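Local coordinates for protein beta-N-acetylhexosaminidase (Arthrobacter aurescens, PDB 3RCN) that probably hydrolyses terminal non-reducing N-acetyl-D-hexosamine residues from N-acetyl-beta-D-hexosaminides, as a member of glycosyl hydrolase family 20, at residues F99-T104 against A165-N170; G51-W55 against V122-S126. One frame throughout, in Å; residues are numbered along the deposited sequence.

Contact 1: residues F99-T104 against A165-N170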
loop_
_atom_site.group_PDB
_atom_site.type_symbol
_atom_site.label_atom_id
_atom_site.label_comp_id
_atom_site.label_asym_id
_atom_site.label_seq_id
_atom_site.Cartn_x
_atom_site.Cartn_y
_atom_site.Cartn_z
ATOM N N PHE A 99 20.921 6.011 11.360
ATOM C CA PHE A 99 19.854 5.507 10.523
ATOM C C PHE A 99 20.426 5.096 9.176
ATOM O O PHE A 99 20.163 3.998 8.694
ATOM C CB PHE A 99 18.759 6.571 10.349
ATOM C CG PHE A 99 17.630 6.133 9.468
ATOM C CD1 PHE A 99 16.635 5.296 9.957
ATOM C CD2 PHE A 99 17.564 6.543 8.144
ATOM C CE1 PHE A 99 15.583 4.879 9.141
ATOM C CE2 PHE A 99 16.515 6.128 7.318
ATOM C CZ PHE A 99 15.523 5.301 7.820
ATOM N N TYR A 100 21.215 5.978 8.567
ATOM C CA TYR A 100 21.774 5.694 7.250
ATOM C C TYR A 100 22.736 4.505 7.301
ATOM O O TYR A 100 22.808 3.716 6.361
ATOM C CB TYR A 100 22.409 6.949 6.640
ATOM C CG TYR A 100 21.381 8.028 6.385
ATOM C CD1 TYR A 100 20.119 7.701 5.891
ATOM C CD2 TYR A 100 21.643 9.361 6.682
ATOM C CE1 TYR A 100 19.146 8.678 5.660
ATOM C CE2 TYR A 100 20.667 10.357 6.467
ATOM C CZ TYR A 100 19.424 9.997 5.961
ATOM O OH TYR A 100 18.468 10.949 5.746
ATOM N N GLY A 101 23.449 4.361 8.413
ATOM C CA GLY A 101 24.314 3.214 8.596
ATOM C C GLY A 101 23.492 1.934 8.557
ATOM O O GLY A 101 23.855 0.987 7.877
ATOM N N ALA A 102 22.385 1.933 9.298
ATOM C CA ALA A 102 21.411 0.857 9.304
ATOM C C ALA A 102 20.969 0.464 7.902
ATOM O O ALA A 102 20.886 -0.728 7.589
ATOM C CB ALA A 102 20.192 1.242 10.145
ATOM N N GLN A 103 20.676 1.451 7.061
ATOM C CA GLN A 103 20.267 1.155 5.689
ATOM C C GLN A 103 21.390 0.461 4.945
ATOM O O GLN A 103 21.174 -0.537 4.268
ATOM C CB GLN A 103 19.838 2.411 4.941
ATOM C CG GLN A 103 18.677 3.121 5.592
ATOM C CD GLN A 103 17.333 2.501 5.270
ATOM O OE1 GLN A 103 17.227 1.585 4.458
ATOM N NE2 GLN A 103 16.291 3.011 5.906
ATOM N N THR A 104 22.601 0.975 5.086
ATOM C CA THR A 104 23.738 0.333 4.448
ATOM C C THR A 104 23.921 -1.112 4.918
ATOM O O THR A 104 24.340 -1.984 4.153
ATOM C CB THR A 104 25.005 1.128 4.677
ATOM O OG1 THR A 104 24.868 2.391 4.020
ATOM C CG2 THR A 104 26.185 0.394 4.086
ATOM N N ALA A 165 13.632 6.523 2.210
ATOM C CA ALA A 165 14.616 6.475 3.277
ATOM C C ALA A 165 15.701 5.448 2.944
ATOM O O ALA A 165 16.856 5.572 3.371
ATOM C CB ALA A 165 13.940 6.146 4.605
HETATM N N MSE A 166 15.319 4.432 2.179
HETATM C CA MSE A 166 16.248 3.375 1.801
HETATM C C MSE A 166 17.295 3.913 0.832
HETATM O O MSE A 166 18.400 3.385 0.734
HETATM C CB MSE A 166 15.495 2.187 1.190
HETATM C CG MSE A 166 16.385 1.003 0.829
HETATM SE SE MSE A 166 17.011 1.039 -1.025
HETATM C CE MSE A 166 15.562 -0.066 -1.844
ATOM N N HIS A 167 16.934 4.969 0.118
ATOM C CA HIS A 167 17.871 5.654 -0.774
ATOM C C HIS A 167 18.577 6.847 -0.109
ATOM O O HIS A 167 19.346 7.562 -0.754
ATOM C CB HIS A 167 17.172 6.073 -2.060
ATOM C CG HIS A 167 16.766 4.920 -2.921
ATOM N ND1 HIS A 167 15.560 4.272 -2.775
ATOM C CD2 HIS A 167 17.422 4.287 -3.921
ATOM C CE1 HIS A 167 15.480 3.296 -3.665
ATOM N NE2 HIS A 167 16.595 3.286 -4.370
ATOM N N LYS A 168 18.320 7.029 1.185
ATOM C CA LYS A 168 18.922 8.087 1.988
ATOM C C LYS A 168 18.474 9.486 1.573
ATOM O O LYS A 168 19.168 10.448 1.829
ATOM C CB LYS A 168 20.448 7.996 1.916
ATOM C CG LYS A 168 21.067 6.741 2.574
ATOM C CD LYS A 168 22.606 6.768 2.472
ATOM C CE LYS A 168 23.303 5.710 3.338
ATOM N NZ LYS A 168 23.163 4.319 2.822
ATOM N N LEU A 169 17.302 9.579 0.948
ATOM C CA LEU A 169 16.664 10.851 0.654
ATOM C C LEU A 169 16.077 11.384 1.949
ATOM O O LEU A 169 15.411 10.638 2.670
ATOM C CB LEU A 169 15.570 10.682 -0.402
ATOM C CG LEU A 169 16.126 10.224 -1.756
ATOM C CD1 LEU A 169 15.041 9.724 -2.686
ATOM C CD2 LEU A 169 16.929 11.328 -2.425
ATOM N N ASN A 170 16.424 12.630 2.292
ATOM C CA ASN A 170 15.900 13.295 3.487
ATOM C C ASN A 170 14.754 14.320 3.368
ATOM O O ASN A 170 14.292 14.825 4.383
ATOM C CB ASN A 170 17.038 13.856 4.334
ATOM C CG ASN A 170 17.794 14.948 3.632
ATOM O OD1 ASN A 170 17.418 15.384 2.544
ATOM N ND2 ASN A 170 18.871 15.409 4.258
HETATM O O HOH W 1 16.219 9.636 5.142
#

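Contact 2: residues G51-W55 against V122-S126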
loop_
_atom_site.group_PDB
_atom_site.type_symbol
_atom_site.label_atom_id
_atom_site.label_comp_id
_atom_site.label_asym_id
_atom_site.label_seq_id
_atom_site.Cartn_x
_atom_site.Cartn_y
_atom_site.Cartn_z
ATOM N N GLY A 51 11.193 -7.965 11.488
ATOM C CA GLY A 51 10.181 -8.367 10.540
ATOM C C GLY A 51 10.763 -9.258 9.456
ATOM O O GLY A 51 10.152 -10.250 9.050
ATOM N N ALA A 52 11.953 -8.924 8.976
ATOM C CA ALA A 52 12.501 -9.697 7.868
ATOM C C ALA A 52 13.098 -11.039 8.297
ATOM O O ALA A 52 13.088 -11.979 7.519
ATOM C CB ALA A 52 13.509 -8.878 7.075
ATOM N N THR A 53 13.698 -11.088 9.485
ATOM C CA THR A 53 14.279 -12.314 10.025
ATOM C C THR A 53 13.456 -13.170 10.994
ATOM O O THR A 53 13.820 -14.310 11.248
ATOM C CB THR A 53 15.557 -12.003 10.807
ATOM O OG1 THR A 53 15.211 -11.317 12.020
ATOM C CG2 THR A 53 16.518 -11.174 9.969
ATOM N N GLY A 54 12.352 -12.656 11.517
ATOM C CA GLY A 54 11.704 -13.321 12.636
ATOM C C GLY A 54 12.517 -13.340 13.938
ATOM O O GLY A 54 12.139 -14.012 14.900
ATOM N N TRP A 55 13.630 -12.616 14.005
ATOM C CA TRP A 55 14.404 -12.582 15.255
ATOM C C TRP A 55 13.846 -11.635 16.332
ATOM O O TRP A 55 13.132 -10.678 16.024
ATOM C CB TRP A 55 15.860 -12.245 14.988
ATOM C CG TRP A 55 16.540 -13.182 14.079
ATOM C CD1 TRP A 55 16.182 -14.464 13.809
ATOM C CD2 TRP A 55 17.706 -12.914 13.299
ATOM N NE1 TRP A 55 17.061 -15.019 12.911
ATOM C CE2 TRP A 55 18.007 -14.082 12.580
ATOM C CE3 TRP A 55 18.530 -11.796 13.139
ATOM C CZ2 TRP A 55 19.090 -14.168 11.713
ATOM C CZ3 TRP A 55 19.604 -11.883 12.279
ATOM C CH2 TRP A 55 19.876 -13.062 11.578
ATOM N N VAL A 122 16.630 -18.368 7.666
ATOM C CA VAL A 122 16.870 -17.703 8.942
ATOM C C VAL A 122 17.670 -18.532 9.959
ATOM O O VAL A 122 17.704 -18.214 11.153
ATOM C CB VAL A 122 15.506 -17.234 9.537
ATOM C CG1 VAL A 122 15.306 -17.677 11.006
ATOM C CG2 VAL A 122 15.349 -15.729 9.366
ATOM N N GLU A 123 18.413 -19.522 9.468
ATOM C CA GLU A 123 19.297 -20.294 10.344
ATOM C C GLU A 123 20.489 -19.411 10.668
ATOM O O GLU A 123 20.876 -19.245 11.829
ATOM C CB GLU A 123 19.749 -21.595 9.680
ATOM C CG GLU A 123 18.618 -22.556 9.342
ATOM C CD GLU A 123 17.728 -22.870 10.537
ATOM O OE1 GLU A 123 18.223 -22.818 11.687
ATOM O OE2 GLU A 123 16.531 -23.165 10.325
ATOM N N GLY A 124 21.043 -18.814 9.622
ATOM C CA GLY A 124 21.982 -17.732 9.797
ATOM C C GLY A 124 21.918 -16.814 8.598
ATOM O O GLY A 124 21.517 -17.208 7.497
ATOM N N TRP A 125 22.302 -15.567 8.824
ATOM C CA TRP A 125 22.497 -14.638 7.736
ATOM C C TRP A 125 23.934 -14.246 7.854
ATOM O O TRP A 125 24.535 -14.375 8.917
ATOM C CB TRP A 125 21.630 -13.401 7.885
ATOM C CG TRP A 125 20.168 -13.632 7.819
ATOM C CD1 TRP A 125 19.470 -14.626 8.420
ATOM C CD2 TRP A 125 19.211 -12.839 7.107
ATOM N NE1 TRP A 125 18.127 -14.507 8.132
ATOM C CE2 TRP A 125 17.946 -13.418 7.322
ATOM C CE3 TRP A 125 19.303 -11.697 6.308
ATOM C CZ2 TRP A 125 16.777 -12.891 6.769
ATOM C CZ3 TRP A 125 18.142 -11.177 5.761
ATOM C CH2 TRP A 125 16.898 -11.771 5.997
ATOM N N SER A 126 24.503 -13.764 6.768
ATOM C CA SER A 126 25.878 -13.340 6.832
ATOM C C SER A 126 26.093 -11.929 6.318
ATOM O O SER A 126 25.558 -11.541 5.279
ATOM C CB SER A 126 26.752 -14.333 6.089
ATOM O OG SER A 126 26.753 -15.555 6.789
#

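Contact 1: residues F99-T104 against A165-N170
Lys168 and Tyr100 lie antiparallel, side by side, and their overlap forms the tight part of this contact. The lysine CG lies 3.6 Å from Tyr100 CD1, and its CE lies 3.6 Å from Tyr100 CB. The chain is extended until chi4 (73°), where a bend brings NZ to donate a 2.8 Å hydrogen bond to Thr104 OG1, a hydroxyl that also bonds Tyr80. Trp483 adds a cation-pi partner to the same ammonium. With an alanine at Lys168, Thr104 OG1 would probably lose this donor, the Tyr100 ring much of the aliphatic chain beside it, and Trp483 its cation. Nearby, Ala165 CB sits at the edge of the Phe99 ring, 3.7 Å from CZ, and the Gln103 amide lies against the backbone of Ala165 and selenomethionine Met166. The phenol end is looser: Tyr100 OH donates to a water 2.7 Å away, which in turn donates to Leu169 O over 2.8 Å. Lys168 has positive phi and closes helix 154-166 in a Schellman motif. This turn leads into strand 171-178 of a beta-alpha-beta unit in the TIM barrel, and helix 95-109 of domain 2 packs against it at the interdomain junction.

Contact 2: residues G51-W55 against V122-S126
Trp55 presents the edge of its six-membered ring to a face of Trp125, a T-shaped pair with planes at 69°. The centroid of that ring lies 4.8 Å from the centroid of the Trp125 pyrrole, and the benzo carbons CZ2 and CH2 of Trp55 come nearest CD1 of Trp125. Thr53 approaches this same face of Trp125 further along: its CG2 stands 3.9 Å from the centroid of the six-membered ring, only 23° off the normal, a CH-pi contact. The threonine also serves the other indole, its CB lying over the centre of Trp55, 3.4 Å above the plane. With CG2 set anti to the carbonyl carbon, the methyl group goes to Trp125, while OG1 (chi1 70°) accepts from Trp55 N at 2.9 Å. This ST turn, with the positive-phi Gly54 at its middle, ties Trp55 back to the helix end. Val122 passes Trp55 the other way, its CG1 3.7 Å from Trp55 NE1. The backbone of Trp125 pairs with Leu26 of strand 16-26. The contact thus fastens the last turn of helix 39-53, and the turn after it, to the sheet near the beginning of strand 125-134, in the alpha/beta domain 2 of family 20 enzymes.

Overall arrangement
Both contacts are buried, but they illustrate two levels of assembly. The centre of contact 1 lies about 15 Å from the centre of the chain and the contact joins two domains; contact 2, its centre about 32 Å from the centre of the chain, is internal to domain 2 and includes the partly exposed Val122. The chemistry follows this division: the interdomain contact mixes aliphatic and aromatic packing with an ammonium-hydroxyl bond and a bridging water, whereas contact 2 has no hydrogen bond between its segments and depends on indole and methyl packing. Their segments alternate along the chain. Helix 39-53 relates them: its end enters contact 2, while its Trp44 touches Phe99 and Gln103 of contact 1.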